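Probable polyketide synthase 1 (Dictyostelium discoideum, PDB 2H84) probably acts as a polyketide synthase, a hybrid of type I modules and a C-terminal chalcone synthase-like type III domain, and yields acylpyrones in vitro. Local coordinates at residues A[156-161]-A[331-337]; A[293-298]-A[353-359]; A[321-325]-A[339-344]. One frame throughout, in Å; residues are numbered along the deposited sequence.

Contact 1 of 3, residues A[156-161]-A[331-337]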
ATOM      1  N   GLY A 156      -2.876   0.618   8.583  1.00  9.93           N
ATOM      2  CA  GLY A 156      -3.654   0.959   9.755  1.00 11.11           C
ATOM      3  C   GLY A 156      -3.485   2.362  10.290  1.00 11.44           C
ATOM      4  O   GLY A 156      -2.996   3.248   9.595  1.00  9.75           O
ATOM      5  N   CYS A 157      -3.884   2.546  11.545  1.00 13.27           N
ATOM      6  CA  CYS A 157      -3.824   3.838  12.205  1.00 14.32           C
ATOM      7  C   CYS A 157      -2.459   4.488  12.182  1.00 14.79           C
ATOM      8  O   CYS A 157      -2.368   5.713  12.191  1.00 17.72           O
ATOM      9  CB  CYS A 157      -4.307   3.713  13.653  1.00 15.48           C
ATOM     10  SG  CYS A 157      -5.970   3.038  13.813  1.00 14.56           S
ATOM     11  N   LEU A 158      -1.393   3.699  12.137  1.00 13.94           N
ATOM     12  CA  LEU A 158      -0.062   4.295  12.135  1.00 14.60           C
ATOM     13  C   LEU A 158       0.400   4.813  10.768  1.00 15.46           C
ATOM     14  O   LEU A 158       1.425   5.495  10.662  1.00 16.19           O
ATOM     15  CB  LEU A 158       0.959   3.305  12.706  1.00 13.67           C
ATOM     16  CG  LEU A 158       1.155   1.953  12.025  1.00 13.07           C
ATOM     17  CD1 LEU A 158       1.925   2.131  10.739  1.00 13.26           C
ATOM     18  CD2 LEU A 158       1.939   1.035  12.946  1.00 13.88           C
ATOM     19  N   ALA A 159      -0.368   4.502   9.727  1.00 14.77           N
ATOM     20  CA  ALA A 159      -0.025   4.939   8.380  1.00 15.13           C
ATOM     21  C   ALA A 159       0.274   6.439   8.330  1.00 15.19           C
ATOM     22  O   ALA A 159       0.917   6.920   7.399  1.00 15.47           O
ATOM     23  CB  ALA A 159      -1.145   4.603   7.423  1.00 14.88           C
ATOM     24  N   GLY A 160      -0.191   7.181   9.326  1.00 14.23           N
ATOM     25  CA  GLY A 160       0.089   8.603   9.333  1.00 14.87           C
ATOM     26  C   GLY A 160       1.586   8.861   9.274  1.00 15.41           C
ATOM     27  O   GLY A 160       2.082   9.532   8.370  1.00 15.81           O
ATOM     28  N   LEU A 161       2.312   8.322  10.245  1.00 14.78           N
ATOM     29  CA  LEU A 161       3.750   8.495  10.289  1.00 14.21           C
ATOM     30  C   LEU A 161       4.488   7.589   9.302  1.00 14.45           C
ATOM     31  O   LEU A 161       5.631   7.869   8.931  1.00 14.13           O
ATOM     32  CB  LEU A 161       4.250   8.266  11.717  1.00 13.88           C
ATOM     33  CG  LEU A 161       4.317   9.543  12.559  1.00 12.92           C
ATOM     34  CD1 LEU A 161       3.378  10.603  12.013  1.00  9.63           C
ATOM     35  CD2 LEU A 161       3.991   9.198  13.998  1.00 14.01           C
ATOM     36  N   ASN A 331     -10.750   9.708  16.599  1.00 14.14           N
ATOM     37  CA  ASN A 331      -9.714   8.936  15.925  1.00 13.35           C
ATOM     38  C   ASN A 331     -10.043   8.733  14.441  1.00 12.55           C
ATOM     39  O   ASN A 331     -10.937   7.977  14.111  1.00 12.48           O
ATOM     40  CB  ASN A 331      -9.555   7.581  16.600  1.00 13.66           C
ATOM     41  CG  ASN A 331      -8.466   6.757  15.972  1.00 15.48           C
ATOM     42  OD1 ASN A 331      -8.245   5.612  16.348  1.00 18.60           O
ATOM     43  ND2 ASN A 331      -7.768   7.339  15.002  1.00 15.45           N
ATOM     44  N   MET A 332      -9.311   9.403  13.557  1.00 12.53           N
ATOM     45  CA  MET A 332      -9.540   9.294  12.122  1.00 12.43           C
ATOM     46  C   MET A 332      -8.462   8.434  11.482  1.00 12.37           C
ATOM     47  O   MET A 332      -8.032   8.689  10.349  1.00 11.36           O
ATOM     48  CB  MET A 332      -9.537  10.671  11.473  1.00 13.24           C
ATOM     49  CG  MET A 332     -10.547  11.640  12.035  1.00 15.59           C
ATOM     50  SD  MET A 332      -9.959  13.311  11.713  1.00 21.58           S
ATOM     51  CE  MET A 332     -11.076  14.010  10.895  1.00 19.04           C
ATOM     52  N   SER A 333      -8.006   7.433  12.232  1.00 12.25           N
ATOM     53  CA  SER A 333      -6.968   6.513  11.773  1.00 12.42           C
ATOM     54  C   SER A 333      -5.749   7.315  11.294  1.00 14.24           C
ATOM     55  O   SER A 333      -5.393   8.362  11.859  1.00 15.71           O
ATOM     56  CB  SER A 333      -7.494   5.640  10.623  1.00 11.88           C
ATOM     57  OG  SER A 333      -6.857   4.372  10.546  1.00  8.80           O
ATOM     58  N   SER A 334      -5.120   6.832  10.227  1.00 14.48           N
ATOM     59  CA  SER A 334      -3.929   7.475   9.675  1.00 14.11           C
ATOM     60  C   SER A 334      -3.905   9.003   9.646  1.00 14.78           C
ATOM     61  O   SER A 334      -2.883   9.617   9.964  1.00 16.21           O
ATOM     62  CB  SER A 334      -3.645   6.947   8.267  1.00 12.34           C
ATOM     63  OG  SER A 334      -4.758   7.116   7.419  1.00 13.01           O
ATOM     64  N   ALA A 335      -5.010   9.635   9.268  1.00 14.80           N
ATOM     65  CA  ALA A 335      -5.046  11.104   9.176  1.00 14.74           C
ATOM     66  C   ALA A 335      -4.905  11.881  10.478  1.00 15.14           C
ATOM     67  O   ALA A 335      -4.287  12.948  10.492  1.00 14.67           O
ATOM     68  CB  ALA A 335      -6.320  11.539   8.466  1.00 14.20           C
ATOM     69  N   SER A 336      -5.484  11.354  11.555  1.00 16.38           N
ATOM     70  CA  SER A 336      -5.449  11.985  12.879  1.00 17.64           C
ATOM     71  C   SER A 336      -4.119  12.656  13.256  1.00 18.25           C
ATOM     72  O   SER A 336      -4.112  13.713  13.895  1.00 18.21           O
ATOM     73  CB  SER A 336      -5.810  10.937  13.927  1.00 17.87           C
ATOM     74  OG  SER A 336      -6.989  10.250  13.561  1.00 19.80           O
ATOM     75  N   VAL A 337      -3.013  12.026  12.875  1.00 18.52           N
ATOM     76  CA  VAL A 337      -1.670  12.539  13.148  1.00 18.57           C
ATOM     77  C   VAL A 337      -1.462  13.856  12.438  1.00 17.79           C
ATOM     78  O   VAL A 337      -1.172  14.867  13.042  1.00 18.76           O
ATOM     79  CB  VAL A 337      -0.602  11.591  12.596  1.00 20.99           C
ATOM     80  CG1 VAL A 337       0.621  11.641  13.477  1.00 20.88           C
ATOM     81  CG2 VAL A 337      -1.178  10.167  12.395  1.00 23.52           C
TER
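At the active-site centre of the thiolase fold, Cys157, the predicted catalytic cysteine near the start of helix 159-171, lies against Ser333 and Ser334 on the turn leading into helix 335-345. Ser333 turns its hydroxyl away from its own backbone N (chi1 -152°), which brings OG to 3.6 Å from Cys157 SG, a small polar neighbour beside the sulfur. A hexaethylene glycol, probably from the crystallisation liquor, lies near the sulfur; such molecules often mark pockets. Behind it the backbones close up: Ser334 CA gives a C-H...O contact to Cys157 O at 3.4 Å, and Ser334 CB rests on Ala159 CB, while Ser334 OG is hydrogen-bonded to Glu185 OE1. Such an approach of two central helix starts, one from each half of the domain, belongs to the layered core of this superfamily, and Asn331 and His298 beside the cysteine probably complete the Cys-His-Asn triad, as in chalcone synthases. Glycine suits two places. Gly156 has backbone angles (phi 80°, psi -162°) that would jam a CB against the preceding carbonyl, and a CB on Gly160 would run into Val337 CG2, which lies 3.7 Å from Gly160 CA. Further along, the branched ends of Leu161 and Val337 meet through CD1 and CG1.

Contact 2 of 3, residues A[293-298]-A[353-359]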
ATOM      1  N   CYS A 293       9.869  18.754  24.729  1.00 31.04           N
ATOM      2  CA  CYS A 293       9.271  18.606  23.407  1.00 27.73           C
ATOM      3  C   CYS A 293       7.749  18.669  23.369  1.00 26.47           C
ATOM      4  O   CYS A 293       7.073  18.273  24.317  1.00 27.24           O
ATOM      5  CB  CYS A 293       9.730  17.292  22.776  1.00 26.06           C
ATOM      6  SG  CYS A 293      11.524  17.097  22.679  1.00 25.81           S
ATOM      7  N   GLU A 294       7.221  19.188  22.264  1.00 23.83           N
ATOM      8  CA  GLU A 294       5.783  19.273  22.062  1.00 20.66           C
ATOM      9  C   GLU A 294       5.405  17.882  21.592  1.00 19.03           C
ATOM     10  O   GLU A 294       6.113  17.285  20.786  1.00 18.74           O
ATOM     11  CB  GLU A 294       5.448  20.290  20.965  1.00 21.37           C
ATOM     12  CG  GLU A 294       3.962  20.407  20.635  1.00 21.40           C
ATOM     13  CD  GLU A 294       3.193  21.214  21.667  1.00 23.46           C
ATOM     14  OE1 GLU A 294       1.956  21.031  21.787  1.00 23.30           O
ATOM     15  OE2 GLU A 294       3.831  22.044  22.354  1.00 24.55           O
ATOM     16  N   PHE A 295       4.300  17.353  22.094  1.00 18.20           N
ATOM     17  CA  PHE A 295       3.872  16.020  21.693  1.00 16.80           C
ATOM     18  C   PHE A 295       2.692  16.002  20.740  1.00 16.16           C
ATOM     19  O   PHE A 295       1.569  16.374  21.101  1.00 14.73           O
ATOM     20  CB  PHE A 295       3.574  15.170  22.924  1.00 15.68           C
ATOM     21  CG  PHE A 295       4.789  14.502  23.493  1.00 16.12           C
ATOM     22  CD1 PHE A 295       4.999  13.142  23.308  1.00 15.32           C
ATOM     23  CD2 PHE A 295       5.766  15.244  24.143  1.00 15.94           C
ATOM     24  CE1 PHE A 295       6.159  12.530  23.771  1.00 15.08           C
ATOM     25  CE2 PHE A 295       6.928  14.637  24.609  1.00 15.65           C
ATOM     26  CZ  PHE A 295       7.126  13.282  24.413  1.00 15.15           C
ATOM     27  N   LEU A 296       2.977  15.565  19.512  1.00 15.92           N
ATOM     28  CA  LEU A 296       1.990  15.466  18.435  1.00 14.58           C
ATOM     29  C   LEU A 296       1.688  13.984  18.277  1.00 14.27           C
ATOM     30  O   LEU A 296       2.271  13.294  17.440  1.00 15.21           O
ATOM     31  CB  LEU A 296       2.570  16.051  17.144  1.00 13.12           C
ATOM     32  CG  LEU A 296       3.202  17.432  17.352  1.00 12.53           C
ATOM     33  CD1 LEU A 296       3.737  17.963  16.036  1.00 12.35           C
ATOM     34  CD2 LEU A 296       2.176  18.389  17.960  1.00 10.72           C
ATOM     35  N   ILE A 297       0.770  13.508  19.108  1.00 13.02           N
ATOM     36  CA  ILE A 297       0.388  12.109  19.129  1.00 11.70           C
ATOM     37  C   ILE A 297      -0.887  11.794  18.373  1.00 11.10           C
ATOM     38  O   ILE A 297      -1.855  12.552  18.408  1.00 11.01           O
ATOM     39  CB  ILE A 297       0.199  11.630  20.581  1.00 13.11           C
ATOM     40  CG1 ILE A 297       1.417  12.024  21.423  1.00 12.83           C
ATOM     41  CG2 ILE A 297      -0.011  10.111  20.611  1.00 12.96           C
ATOM     42  CD1 ILE A 297       1.285  11.670  22.894  1.00 11.91           C
ATOM     43  N   HIS A 298      -0.867  10.655  17.688  1.00 11.72           N
ATOM     44  CA  HIS A 298      -2.017  10.156  16.948  1.00 11.53           C
ATOM     45  C   HIS A 298      -3.156  10.046  17.959  1.00 12.04           C
ATOM     46  O   HIS A 298      -3.034   9.348  18.963  1.00 13.17           O
ATOM     47  CB  HIS A 298      -1.695   8.773  16.373  1.00 11.06           C
ATOM     48  CG  HIS A 298      -2.904   7.945  16.086  1.00 10.22           C
ATOM     49  ND1 HIS A 298      -3.857   8.320  15.167  1.00 10.92           N
ATOM     50  CD2 HIS A 298      -3.327   6.772  16.616  1.00 10.26           C
ATOM     51  CE1 HIS A 298      -4.818   7.414  15.144  1.00 12.85           C
ATOM     52  NE2 HIS A 298      -4.521   6.464  16.013  1.00 11.55           N
ATOM     53  N   TYR A 353      11.381  21.857  19.431  1.00 27.03           N
ATOM     54  CA  TYR A 353      11.217  20.517  18.891  1.00 25.20           C
ATOM     55  C   TYR A 353       9.874  19.846  19.184  1.00 23.96           C
ATOM     56  O   TYR A 353       9.154  20.251  20.096  1.00 23.64           O
ATOM     57  CB  TYR A 353      12.336  19.633  19.431  1.00 24.93           C
ATOM     58  CG  TYR A 353      13.728  20.025  19.009  1.00 26.13           C
ATOM     59  CD1 TYR A 353      14.097  19.975  17.669  1.00 25.82           C
ATOM     60  CD2 TYR A 353      14.683  20.441  19.945  1.00 26.65           C
ATOM     61  CE1 TYR A 353      15.372  20.322  17.262  1.00 26.21           C
ATOM     62  CE2 TYR A 353      15.974  20.796  19.543  1.00 26.86           C
ATOM     63  CZ  TYR A 353      16.305  20.731  18.198  1.00 27.64           C
ATOM     64  OH  TYR A 353      17.579  21.060  17.801  1.00 28.31           O
ATOM     65  N   SER A 354       9.574  18.782  18.436  1.00 21.72           N
ATOM     66  CA  SER A 354       8.331  18.018  18.614  1.00 19.65           C
ATOM     67  C   SER A 354       8.558  16.529  18.443  1.00 18.50           C
ATOM     68  O   SER A 354       9.377  16.109  17.627  1.00 17.63           O
ATOM     69  CB  SER A 354       7.247  18.450  17.619  1.00 17.97           C
ATOM     70  OG  SER A 354       6.831  19.783  17.845  1.00 18.82           O
ATOM     71  N   ILE A 355       7.848  15.738  19.241  1.00 17.74           N
ATOM     72  CA  ILE A 355       7.936  14.291  19.136  1.00 16.29           C
ATOM     73  C   ILE A 355       6.565  13.824  18.652  1.00 14.15           C
ATOM     74  O   ILE A 355       5.535  14.187  19.237  1.00 13.18           O
ATOM     75  CB  ILE A 355       8.255  13.624  20.501  1.00 16.91           C
ATOM     76  CG1 ILE A 355       9.648  14.062  20.983  1.00 17.64           C
ATOM     77  CG2 ILE A 355       8.185  12.090  20.364  1.00 16.61           C
ATOM     78  CD1 ILE A 355      10.056  13.488  22.335  1.00 14.65           C
ATOM     79  N   SER A 356       6.548  13.062  17.561  1.00 11.91           N
ATOM     80  CA  SER A 356       5.288  12.545  17.053  1.00 10.70           C
ATOM     81  C   SER A 356       5.249  11.033  17.190  1.00 11.32           C
ATOM     82  O   SER A 356       6.198  10.323  16.844  1.00 11.27           O
ATOM     83  CB  SER A 356       5.069  12.933  15.600  1.00  8.66           C
ATOM     84  OG  SER A 356       3.740  12.625  15.234  1.00  5.91           O
ATOM     85  N   LEU A 357       4.135  10.538  17.703  1.00 12.56           N
ATOM     86  CA  LEU A 357       3.986   9.112  17.910  1.00 13.97           C
ATOM     87  C   LEU A 357       2.708   8.596  17.253  1.00 14.42           C
ATOM     88  O   LEU A 357       1.738   9.337  17.075  1.00 14.28           O
ATOM     89  CB  LEU A 357       3.976   8.817  19.411  1.00 13.23           C
ATOM     90  CG  LEU A 357       5.256   9.218  20.151  1.00 14.76           C
ATOM     91  CD1 LEU A 357       5.051   9.047  21.651  1.00 16.71           C
ATOM     92  CD2 LEU A 357       6.424   8.362  19.676  1.00 13.97           C
ATOM     93  N   ALA A 358       2.730   7.326  16.874  1.00 13.52           N
ATOM     94  CA  ALA A 358       1.591   6.686  16.260  1.00 12.68           C
ATOM     95  C   ALA A 358       1.787   5.195  16.450  1.00 13.25           C
ATOM     96  O   ALA A 358       2.912   4.708  16.486  1.00 12.70           O
ATOM     97  CB  ALA A 358       1.498   7.036  14.785  1.00 11.61           C
ATOM     98  N   PHE A 359       0.683   4.469  16.555  1.00 14.36           N
ATOM     99  CA  PHE A 359       0.748   3.025  16.766  1.00 16.38           C
ATOM    100  C   PHE A 359      -0.392   2.403  16.023  1.00 16.02           C
ATOM    101  O   PHE A 359      -1.453   3.019  15.847  1.00 15.07           O
ATOM    102  CB  PHE A 359       0.614   2.698  18.256  1.00 18.51           C
ATOM    103  CG  PHE A 359       0.454   3.911  19.123  1.00 20.48           C
ATOM    104  CD1 PHE A 359       1.593   4.577  19.625  1.00 20.94           C
ATOM    105  CD2 PHE A 359      -0.807   4.530  19.244  1.00 22.31           C
ATOM    106  CE1 PHE A 359       1.466   5.776  20.319  1.00 22.66           C
ATOM    107  CE2 PHE A 359      -0.951   5.724  19.927  1.00 23.44           C
ATOM    108  CZ  PHE A 359       0.186   6.381  20.434  1.00 25.41           C
TER
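Glu294 and Tyr353 begin the backbone pairing of two parallel strands: Glu294 N donates to Tyr353 O in an almost straight bond (178°). Ile355 N then reaches Glu294 O at 2.8 Å, Leu296 N reaches Ile355 O at 2.9 Å, and His298 N reaches Leu357 O at 3.0 Å. One side chain joins the backbone bonding. Ser356 holds OG anti to its own N (chi1 -169°), from where it donates to Leu296 O at 2.7 Å, and that carbonyl also takes a weak bond from Leu357 N; the short side chain lets the hydroxyl reach the carbonyl of the adjacent strand. The chain between the strands is largely helical and without strand, making a beta-alpha-beta crossover that sets 294-297 as an outermost strand of the mixed sheet, counted within this chain. Apolar contacts gather on the face bearing Phe295, Ile355, Ile297 and Leu357. Ile355 CB stands over the Phe295 ring, 4.2 Å from its centroid in a CH-pi contact, and Leu357 CD1 comes to the ring edge. Ile297 CG2 meets Phe359 CZ at 3.7 Å; these bulky residues suit a face packed by helix 302-311. On the reverse, Leu296 CD1 lies 3.9 Å from Ser354 CB, under helix 335-345.

Contact 3 of 3, residues A[321-325]-A[339-344]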
ATOM      1  N   ASN A 321      -2.138  20.444  21.993  1.00 22.24           N
ATOM      2  CA  ASN A 321      -2.526  20.439  20.584  1.00 22.65           C
ATOM      3  C   ASN A 321      -3.184  19.144  20.125  1.00 22.33           C
ATOM      4  O   ASN A 321      -4.181  19.168  19.403  1.00 23.18           O
ATOM      5  CB  ASN A 321      -1.317  20.755  19.696  1.00 23.93           C
ATOM      6  CG  ASN A 321      -0.955  22.230  19.718  1.00 25.37           C
ATOM      7  OD1 ASN A 321      -1.817  23.085  19.521  1.00 27.24           O
ATOM      8  ND2 ASN A 321       0.317  22.534  19.951  1.00 24.82           N
ATOM      9  N   THR A 322      -2.633  18.012  20.534  1.00 21.79           N
ATOM     10  CA  THR A 322      -3.206  16.732  20.147  1.00 20.95           C
ATOM     11  C   THR A 322      -4.553  16.494  20.841  1.00 21.10           C
ATOM     12  O   THR A 322      -5.438  15.842  20.282  1.00 21.98           O
ATOM     13  CB  THR A 322      -2.265  15.567  20.492  1.00 20.17           C
ATOM     14  OG1 THR A 322      -1.922  15.619  21.875  1.00 21.30           O
ATOM     15  CG2 THR A 322      -0.983  15.681  19.736  1.00 20.78           C
ATOM     16  N   TRP A 323      -4.725  17.012  22.055  1.00 20.87           N
ATOM     17  CA  TRP A 323      -5.999  16.826  22.751  1.00 20.30           C
ATOM     18  C   TRP A 323      -7.069  17.713  22.134  1.00 20.44           C
ATOM     19  O   TRP A 323      -8.250  17.433  22.278  1.00 19.83           O
ATOM     20  CB  TRP A 323      -5.870  17.133  24.245  1.00 19.63           C
ATOM     21  CG  TRP A 323      -5.347  16.007  25.086  1.00 20.66           C
ATOM     22  CD1 TRP A 323      -4.053  15.817  25.499  1.00 20.25           C
ATOM     23  CD2 TRP A 323      -6.087  14.879  25.572  1.00 21.35           C
ATOM     24  NE1 TRP A 323      -3.943  14.638  26.200  1.00 20.47           N
ATOM     25  CE2 TRP A 323      -5.176  14.041  26.255  1.00 21.34           C
ATOM     26  CE3 TRP A 323      -7.431  14.492  25.487  1.00 21.07           C
ATOM     27  CZ2 TRP A 323      -5.574  12.837  26.851  1.00 21.34           C
ATOM     28  CZ3 TRP A 323      -7.821  13.296  26.081  1.00 20.28           C
ATOM     29  CH2 TRP A 323      -6.897  12.482  26.747  1.00 21.09           C
ATOM     30  N   ASP A 324      -6.668  18.798  21.476  1.00 21.45           N
ATOM     31  CA  ASP A 324      -7.647  19.666  20.834  1.00 21.88           C
ATOM     32  C   ASP A 324      -8.201  18.866  19.661  1.00 21.56           C
ATOM     33  O   ASP A 324      -9.416  18.788  19.465  1.00 21.97           O
ATOM     34  CB  ASP A 324      -6.994  20.947  20.310  1.00 23.67           C
ATOM     35  CG  ASP A 324      -6.541  21.879  21.419  1.00 26.11           C
ATOM     36  OD1 ASP A 324      -7.217  21.942  22.472  1.00 27.18           O
ATOM     37  OD2 ASP A 324      -5.515  22.564  21.221  1.00 27.24           O
ATOM     38  N   VAL A 325      -7.289  18.265  18.893  1.00 19.14           N
ATOM     39  CA  VAL A 325      -7.656  17.450  17.740  1.00 16.65           C
ATOM     40  C   VAL A 325      -8.540  16.284  18.163  1.00 16.80           C
ATOM     41  O   VAL A 325      -9.585  16.040  17.565  1.00 17.08           O
ATOM     42  CB  VAL A 325      -6.419  16.877  17.054  1.00 16.18           C
ATOM     43  CG1 VAL A 325      -6.831  15.969  15.915  1.00 15.34           C
ATOM     44  CG2 VAL A 325      -5.546  18.000  16.555  1.00 15.08           C
ATOM     45  N   PHE A 339      -3.635  15.763  11.071  1.00 12.72           N
ATOM     46  CA  PHE A 339      -4.579  16.776  11.549  1.00 13.76           C
ATOM     47  C   PHE A 339      -3.970  17.555  12.713  1.00 14.95           C
ATOM     48  O   PHE A 339      -4.057  18.790  12.767  1.00 14.01           O
ATOM     49  CB  PHE A 339      -5.883  16.131  12.016  1.00 13.41           C
ATOM     50  CG  PHE A 339      -6.986  16.164  11.001  1.00 13.56           C
ATOM     51  CD1 PHE A 339      -6.907  15.403   9.835  1.00 12.59           C
ATOM     52  CD2 PHE A 339      -8.126  16.938  11.225  1.00 13.48           C
ATOM     53  CE1 PHE A 339      -7.956  15.404   8.904  1.00 12.18           C
ATOM     54  CE2 PHE A 339      -9.182  16.948  10.300  1.00 13.96           C
ATOM     55  CZ  PHE A 339      -9.094  16.180   9.136  1.00 12.77           C
ATOM     56  N   VAL A 340      -3.357  16.823  13.645  1.00 15.43           N
ATOM     57  CA  VAL A 340      -2.717  17.434  14.802  1.00 15.74           C
ATOM     58  C   VAL A 340      -1.563  18.335  14.358  1.00 15.81           C
ATOM     59  O   VAL A 340      -1.452  19.468  14.817  1.00 16.27           O
ATOM     60  CB  VAL A 340      -2.176  16.374  15.780  1.00 15.77           C
ATOM     61  CG1 VAL A 340      -1.374  17.047  16.877  1.00 14.32           C
ATOM     62  CG2 VAL A 340      -3.327  15.587  16.384  1.00 15.83           C
ATOM     63  N   MET A 341      -0.706  17.836  13.472  1.00 15.81           N
ATOM     64  CA  MET A 341       0.408  18.641  12.978  1.00 17.00           C
ATOM     65  C   MET A 341      -0.095  19.958  12.382  1.00 18.71           C
ATOM     66  O   MET A 341       0.498  21.010  12.610  1.00 20.04           O
ATOM     67  CB  MET A 341       1.212  17.868  11.928  1.00 14.94           C
ATOM     68  CG  MET A 341       2.039  16.745  12.514  1.00 13.88           C
ATOM     69  SD  MET A 341       2.843  15.750  11.267  1.00 12.68           S
ATOM     70  CE  MET A 341       4.348  16.541  11.096  1.00 11.41           C
ATOM     71  N   ASP A 342      -1.190  19.899  11.626  1.00 19.94           N
ATOM     72  CA  ASP A 342      -1.769  21.093  11.019  1.00 20.79           C
ATOM     73  C   ASP A 342      -2.135  22.124  12.083  1.00 21.55           C
ATOM     74  O   ASP A 342      -1.590  23.226  12.109  1.00 23.44           O
ATOM     75  CB  ASP A 342      -3.016  20.716  10.201  1.00 20.73           C
ATOM     76  CG  ASP A 342      -3.981  21.893   9.993  1.00 20.57           C
ATOM     77  OD1 ASP A 342      -3.602  22.897   9.344  1.00 18.37           O
ATOM     78  OD2 ASP A 342      -5.126  21.802  10.487  1.00 19.51           O
ATOM     79  N   HIS A 343      -3.050  21.753  12.965  1.00 21.00           N
ATOM     80  CA  HIS A 343      -3.495  22.647  14.018  1.00 22.06           C
ATOM     81  C   HIS A 343      -2.373  23.101  14.950  1.00 22.59           C
ATOM     82  O   HIS A 343      -2.481  24.155  15.563  1.00 22.00           O
ATOM     83  CB  HIS A 343      -4.629  21.965  14.791  1.00 22.71           C
ATOM     84  CG  HIS A 343      -4.955  22.598  16.108  1.00 23.73           C
ATOM     85  ND1 HIS A 343      -4.292  22.276  17.273  1.00 24.37           N
ATOM     86  CD2 HIS A 343      -5.896  23.511  16.449  1.00 24.33           C
ATOM     87  CE1 HIS A 343      -4.813  22.961  18.278  1.00 24.81           C
ATOM     88  NE2 HIS A 343      -5.786  23.717  17.804  1.00 25.31           N
ATOM     89  N   ALA A 344      -1.291  22.329  15.032  1.00 23.36           N
ATOM     90  CA  ALA A 344      -0.171  22.666  15.906  1.00 24.16           C
ATOM     91  C   ALA A 344       0.689  23.809  15.367  1.00 25.10           C
ATOM     92  O   ALA A 344       1.172  24.648  16.139  1.00 26.26           O
ATOM     93  CB  ALA A 344       0.685  21.429  16.144  1.00 23.65           C
TER
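Phe339 opens the contact with its CB alone, which lies 4.0 Å from Val325 CG1; its ring leads away to meet Tyr329 edge-to-face. One residue on, Val340 packs against Val325, its CG2 set against Val325 CG2. Compact branched side chains suit this place, where the axes of the two short helical segments approach to 8.8 Å, at 119° between their directions. Val340 and His343 are one turn apart, which brings the imidazole to the same side. With CG anti to the backbone N (chi1 165°), His343 extends across to helix 321-325 and presents CE1 to two oxygens, Asn321 OD1 at 3.2 Å and Asp324 OD2 at 3.1 Å. OD2 arrives at the ring edge, near its plane, although the carboxylate is turned 76° from the ring; the acidic group also has a weak, long ion pair with Lys320. Finally Ala344, small enough to admit the amide, lays its CA 3.9 Å from Asn321 CG. A leucine in place of Asn321 would probably leave Glu294 OE1 without the ND2 donor it now bonds and His343 CE1 without its amide oxygen neighbour. Helix 335-345 thus runs between its neighbours: helix 320-329 crosses it here, Val340 and Ala344 press on Leu296 of strand 294-297, and Phe339 and Asp342 reach strand 15-22.

In the fold
Along the chain the segments come in the order 156-161, 293-298, 321-325, 331-337, 339-344 and 353-359. The centres of contacts 1 and 2, and of 1 and 3, lie about 13 Å apart, those of 2 and 3 about 10 Å. Helix 335-345 serves contacts 1 and 3 and leads in sequence to strand 353-360 of contact 2. Contact 1 joins the N-terminal and C-terminal halves of the chalcone synthase-like domain, whereas contacts 2 and 3 belong to the C-terminal half. His298, at the far end of segment 293-298, reaches Cys157 and Asn331 of contact 1, so the sheet edge and the central helices converge on the probable catalytic centre; contact 3 lies away from it, packing helix 320-329 on helix 335-345.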